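Local coordinates for long form salivary protein D7L1 (Aedes aegypti, PDB 3DXL) that binds and sequesters host biogenic amines and leukotrienes, in two separate pockets, to help the female mosquito take a blood meal, at residues R169-Q174 and T179-A184; H246-L251 and D258-A263. One frame throughout, in Å; residues are numbered along the deposited sequence.

Contact 1 (R169-Q174 and T179-A184); sequences RQQLCQ and TVLDDA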
# COMPACT_ATOMS: atom_id res chain seq x y z
N ARG A 169 18.71 -17.64 8.18
CA ARG A 169 17.33 -17.85 8.61
C ARG A 169 17.16 -17.73 10.12
O ARG A 169 16.16 -17.18 10.59
CB ARG A 169 16.82 -19.21 8.10
CG ARG A 169 15.32 -19.41 8.25
CD ARG A 169 14.58 -18.42 7.38
NE ARG A 169 13.21 -18.83 7.13
CZ ARG A 169 12.37 -18.14 6.36
NH1 ARG A 169 12.76 -17.03 5.75
NH2 ARG A 169 11.13 -18.59 6.18
N GLN A 170 18.15 -18.21 10.86
CA GLN A 170 18.13 -18.23 12.33
C GLN A 170 17.97 -16.84 12.95
O GLN A 170 17.46 -16.72 14.05
CB GLN A 170 19.39 -18.92 12.87
CG GLN A 170 20.71 -18.21 12.52
CD GLN A 170 21.95 -18.98 12.94
OE1 GLN A 170 22.07 -19.40 14.08
NE2 GLN A 170 22.89 -19.14 12.01
N GLN A 171 18.39 -15.80 12.23
CA GLN A 171 18.28 -14.45 12.75
C GLN A 171 16.84 -14.00 12.94
O GLN A 171 16.58 -13.07 13.71
CB GLN A 171 19.03 -13.46 11.87
CG GLN A 171 20.54 -13.68 11.85
CD GLN A 171 21.26 -12.58 11.11
OE1 GLN A 171 21.07 -11.39 11.39
NE2 GLN A 171 22.08 -12.96 10.15
N LEU A 172 15.90 -14.66 12.26
CA LEU A 172 14.50 -14.29 12.40
C LEU A 172 14.00 -14.47 13.84
O LEU A 172 13.07 -13.78 14.25
CB LEU A 172 13.63 -15.06 11.41
CG LEU A 172 13.83 -14.70 9.94
CD1 LEU A 172 12.84 -15.48 9.10
CD2 LEU A 172 13.68 -13.20 9.69
N CYS A 173 14.61 -15.38 14.59
CA CYS A 173 14.26 -15.57 16.00
C CYS A 173 14.36 -14.26 16.77
O CYS A 173 13.47 -13.93 17.55
CB CYS A 173 15.17 -16.62 16.64
SG CYS A 173 14.86 -18.29 16.04
N GLN A 174 15.45 -13.53 16.55
CA GLN A 174 15.67 -12.26 17.23
C GLN A 174 14.88 -11.13 16.56
O GLN A 174 14.31 -10.27 17.24
CB GLN A 174 17.16 -11.92 17.25
CG GLN A 174 18.02 -12.88 18.09
CD GLN A 174 18.44 -14.13 17.34
OE1 GLN A 174 18.98 -14.05 16.23
NE2 GLN A 174 18.21 -15.29 17.94
N THR A 179 14.28 -7.30 18.27
CA THR A 179 15.69 -6.96 18.41
C THR A 179 16.11 -6.12 17.21
O THR A 179 15.91 -6.50 16.06
CB THR A 179 16.57 -8.21 18.54
OG1 THR A 179 16.29 -8.81 19.81
CG2 THR A 179 18.05 -7.88 18.48
N VAL A 180 16.69 -4.96 17.49
CA VAL A 180 17.15 -4.05 16.44
C VAL A 180 18.61 -4.33 16.11
O VAL A 180 19.51 -3.91 16.84
CB VAL A 180 16.97 -2.57 16.86
CG1 VAL A 180 17.43 -1.65 15.73
CG2 VAL A 180 15.51 -2.27 17.23
N LEU A 181 18.84 -5.07 15.04
CA LEU A 181 20.19 -5.34 14.56
C LEU A 181 20.80 -4.10 13.90
O LEU A 181 20.08 -3.16 13.54
CB LEU A 181 20.19 -6.55 13.62
CG LEU A 181 19.59 -7.84 14.19
CD1 LEU A 181 19.55 -8.92 13.12
CD2 LEU A 181 20.38 -8.35 15.40
N ASP A 182 22.13 -4.10 13.77
CA ASP A 182 22.90 -2.91 13.37
C ASP A 182 23.50 -3.01 11.98
O ASP A 182 24.06 -2.04 11.48
CB ASP A 182 24.05 -2.68 14.35
CG ASP A 182 23.64 -1.93 15.57
OD1 ASP A 182 22.51 -1.39 15.61
OD2 ASP A 182 24.46 -1.87 16.51
N ASP A 183 23.44 -4.19 11.40
CA ASP A 183 24.15 -4.46 10.16
C ASP A 183 23.40 -3.97 8.91
O ASP A 183 22.19 -3.75 8.94
CB ASP A 183 24.45 -5.96 10.06
CG ASP A 183 23.18 -6.79 9.99
OD1 ASP A 183 22.58 -7.08 11.04
OD2 ASP A 183 22.78 -7.15 8.87
N ALA A 184 24.15 -3.84 7.82
CA ALA A 184 23.60 -3.37 6.54
C ALA A 184 22.42 -4.22 6.05
O ALA A 184 21.43 -3.69 5.54
CB ALA A 184 24.69 -3.32 5.48
O HOH W 1 21.01 -9.15 9.73
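T179 and Q174 meet through the backbone. The amide N of T179 donates to the carbonyl O of Q174 at 3.1 Å, with 156° at the hydrogen. The bond returns the chain, after four intervening residues, to the short helix 172-175. Beside it CB of T179 lies 4.0 Å from CB of Q174. The bend of Q174 at chi2 (85°) turns the amide off to one side, leaving CB to make the contact.

Three residues earlier, Q171 reaches across with its chain extended beyond CG (chi2 -173°). Its OE1 stops 3.4 Å from CD1 of L181, a contact between a polar tip and a methyl rather than a bond. A water lies 2.8 Å from OE1 of Q171 and 2.8 Å from OD2 of D183; it can donate to either, with other acceptors competing. A long amide suits this place because it can pass the leucine and still offer an acceptor to the water between them.

D183 in turn is fixed by its own role as N-cap of helix 184-196. Its short carboxylate can reach forward to a backbone N-H of the first turn, here that of F186, which OD2 accepts.

The contact lies in the amine-binding half, near the noradrenaline-binding R176 and H189. L181 O accepts from W245 NE1 and V180 packs on W245, K249 and V252, holding the 179-184 loop against helix 243-253. Segment 169-174 is in turn tied by the C173-C301 disulfide and the R169-D297 salt bridge to the C-terminal hairpin of strands 295-296 and 299-300, with I296 packing on R169, L172 and C173.

Contact 2 (H246-L251 and D258-A263); sequences HYYKCL and DDFKEA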
# COMPACT_ATOMS: atom_id res chain seq x y z
N HIS A 246 16.19 3.81 10.91
CA HIS A 246 16.19 4.82 11.95
C HIS A 246 14.84 4.94 12.65
O HIS A 246 14.77 4.96 13.89
CB HIS A 246 16.59 6.19 11.39
CG HIS A 246 16.37 7.31 12.35
ND1 HIS A 246 17.23 7.58 13.40
CD2 HIS A 246 15.38 8.24 12.43
CE1 HIS A 246 16.78 8.62 14.07
NE2 HIS A 246 15.66 9.04 13.51
N TYR A 247 13.76 5.03 11.87
CA TYR A 247 12.46 5.20 12.48
C TYR A 247 12.00 3.94 13.20
O TYR A 247 11.40 4.02 14.27
CB TYR A 247 11.43 5.68 11.45
CG TYR A 247 11.57 7.16 11.18
CD1 TYR A 247 11.13 8.10 12.11
CD2 TYR A 247 12.16 7.62 10.01
CE1 TYR A 247 11.26 9.45 11.87
CE2 TYR A 247 12.28 8.99 9.76
CZ TYR A 247 11.84 9.89 10.70
OH TYR A 247 11.95 11.24 10.47
N TYR A 248 12.28 2.78 12.60
CA TYR A 248 11.97 1.52 13.26
C TYR A 248 12.65 1.42 14.64
O TYR A 248 11.99 1.18 15.65
CB TYR A 248 12.36 0.34 12.36
CG TYR A 248 12.16 -1.01 13.00
CD1 TYR A 248 10.89 -1.54 13.17
CD2 TYR A 248 13.26 -1.75 13.47
CE1 TYR A 248 10.70 -2.79 13.77
CE2 TYR A 248 13.08 -3.00 14.07
CZ TYR A 248 11.80 -3.50 14.22
OH TYR A 248 11.60 -4.73 14.81
N LYS A 249 13.96 1.63 14.65
CA LYS A 249 14.75 1.58 15.88
C LYS A 249 14.22 2.60 16.90
O LYS A 249 14.03 2.27 18.07
CB LYS A 249 16.20 1.87 15.56
CG LYS A 249 17.11 1.99 16.78
CD LYS A 249 18.55 2.13 16.36
CE LYS A 249 19.47 2.45 17.55
NZ LYS A 249 19.63 1.32 18.52
N CYS A 250 13.99 3.82 16.44
CA CYS A 250 13.51 4.88 17.31
C CYS A 250 12.19 4.50 17.97
O CYS A 250 12.04 4.62 19.18
CB CYS A 250 13.37 6.19 16.52
SG CYS A 250 13.24 7.67 17.53
N LEU A 251 11.24 4.01 17.18
CA LEU A 251 9.94 3.62 17.71
C LEU A 251 10.06 2.46 18.71
O LEU A 251 9.45 2.50 19.78
CB LEU A 251 8.98 3.26 16.58
CG LEU A 251 8.42 4.48 15.83
CD1 LEU A 251 7.91 4.07 14.46
CD2 LEU A 251 7.32 5.13 16.65
N ASP A 258 5.48 -0.23 23.36
CA ASP A 258 4.49 -1.29 23.51
C ASP A 258 3.31 -1.11 22.57
O ASP A 258 2.90 -2.06 21.90
CB ASP A 258 4.04 -1.41 24.97
CG ASP A 258 5.17 -1.84 25.89
OD1 ASP A 258 5.94 -2.74 25.51
OD2 ASP A 258 5.29 -1.25 26.98
N ASP A 259 2.78 0.11 22.49
CA ASP A 259 1.73 0.42 21.53
C ASP A 259 2.21 0.22 20.10
O ASP A 259 1.45 -0.29 19.27
CB ASP A 259 1.23 1.85 21.72
CG ASP A 259 0.42 2.02 22.98
OD1 ASP A 259 0.13 1.01 23.66
OD2 ASP A 259 0.05 3.17 23.28
N PHE A 260 3.44 0.62 19.81
CA PHE A 260 4.02 0.39 18.48
C PHE A 260 4.06 -1.09 18.11
O PHE A 260 3.65 -1.47 17.01
CB PHE A 260 5.42 1.00 18.33
CG PHE A 260 6.10 0.58 17.06
CD1 PHE A 260 5.73 1.14 15.84
CD2 PHE A 260 7.08 -0.40 17.08
CE1 PHE A 260 6.34 0.73 14.66
CE2 PHE A 260 7.69 -0.81 15.91
CZ PHE A 260 7.32 -0.24 14.70
N LYS A 261 4.59 -1.92 19.01
CA LYS A 261 4.67 -3.35 18.73
C LYS A 261 3.27 -3.93 18.50
O LYS A 261 3.08 -4.73 17.59
CB LYS A 261 5.40 -4.08 19.85
CG LYS A 261 6.87 -3.71 19.95
CD LYS A 261 7.52 -4.28 21.20
CE LYS A 261 8.96 -3.85 21.29
NZ LYS A 261 9.64 -4.44 22.49
N GLU A 262 2.30 -3.50 19.29
CA GLU A 262 0.93 -3.95 19.11
C GLU A 262 0.37 -3.54 17.74
O GLU A 262 -0.22 -4.36 17.03
CB GLU A 262 0.05 -3.44 20.25
CG GLU A 262 -1.31 -4.08 20.24
CD GLU A 262 -2.18 -3.77 21.45
OE1 GLU A 262 -1.71 -3.14 22.43
OE2 GLU A 262 -3.35 -4.18 21.40
N ALA A 263 0.58 -2.28 17.37
CA ALA A 263 0.11 -1.77 16.09
C ALA A 263 0.79 -2.47 14.91
O ALA A 263 0.14 -2.81 13.91
CB ALA A 263 0.35 -0.28 16.03
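L251 N donates to Y247 O at 2.9 Å, an ordinary helical bond that helps set the turn from which L251 faces F260 on the next helix. The contact between the two helices is apolar, and the F260 ring is its centre. CB of L251 sits over the centre of one face of that ring, 3.9 Å from the centroid and 9° off the ring normal, a clear CH-pi contact. The branch continues over the rim, bringing CD1 of L251 to 3.7 Å from CE1 of F260. Leucine fits because its CB can cover the ring centre while a methyl reaches the rim.

The ring gets there because CG of F260 is anti to the backbone N (chi1 171°), sending the phenyl out from its helix. At its far end CZ of F260 comes 4.1 Å from CD1 of Y248, the two side chains crossing at about a right angle. The Y248 hydroxyl is bonded to a glycerol, probably from the crystallisation liquor, consistent with a nearby amine pocket; its side chain lies about 7 Å from that of H189, which binds noradrenaline.

Helices 243-253 and 257-271 are consecutive in the C-terminal, odorant-binding-protein-like half, and these residues pack from either side of their short turn. The C232-C250 disulfide holds helix 243-253 to helix 223-234, whose L225 packs on L251. F215 of helix 208-217 packs on F260 and A263, and F186 and T190 of helix 184-196 on Y248.

In the fold
Followed from the N terminus, the chain reaches contact 1 first, where 179-184 closes a loop of four residues back onto the short helix 172-175, ahead of helix 184-196. Contact 2 comes later and closes the connection between helices 243-253 and 257-271. The two are in series, neither nested nor crossing, with centres about 16 Å apart. They nevertheless touch: V180 CG2 packs 4.1 Å from Y248 CE2, and the loop of contact 1 rests on the first helix of contact 2. Together they join helix 172-175 and the loop before helix 184-196 to the C-terminal helices of the amine-binding half, near the noradrenaline residues R176, H189 and D265.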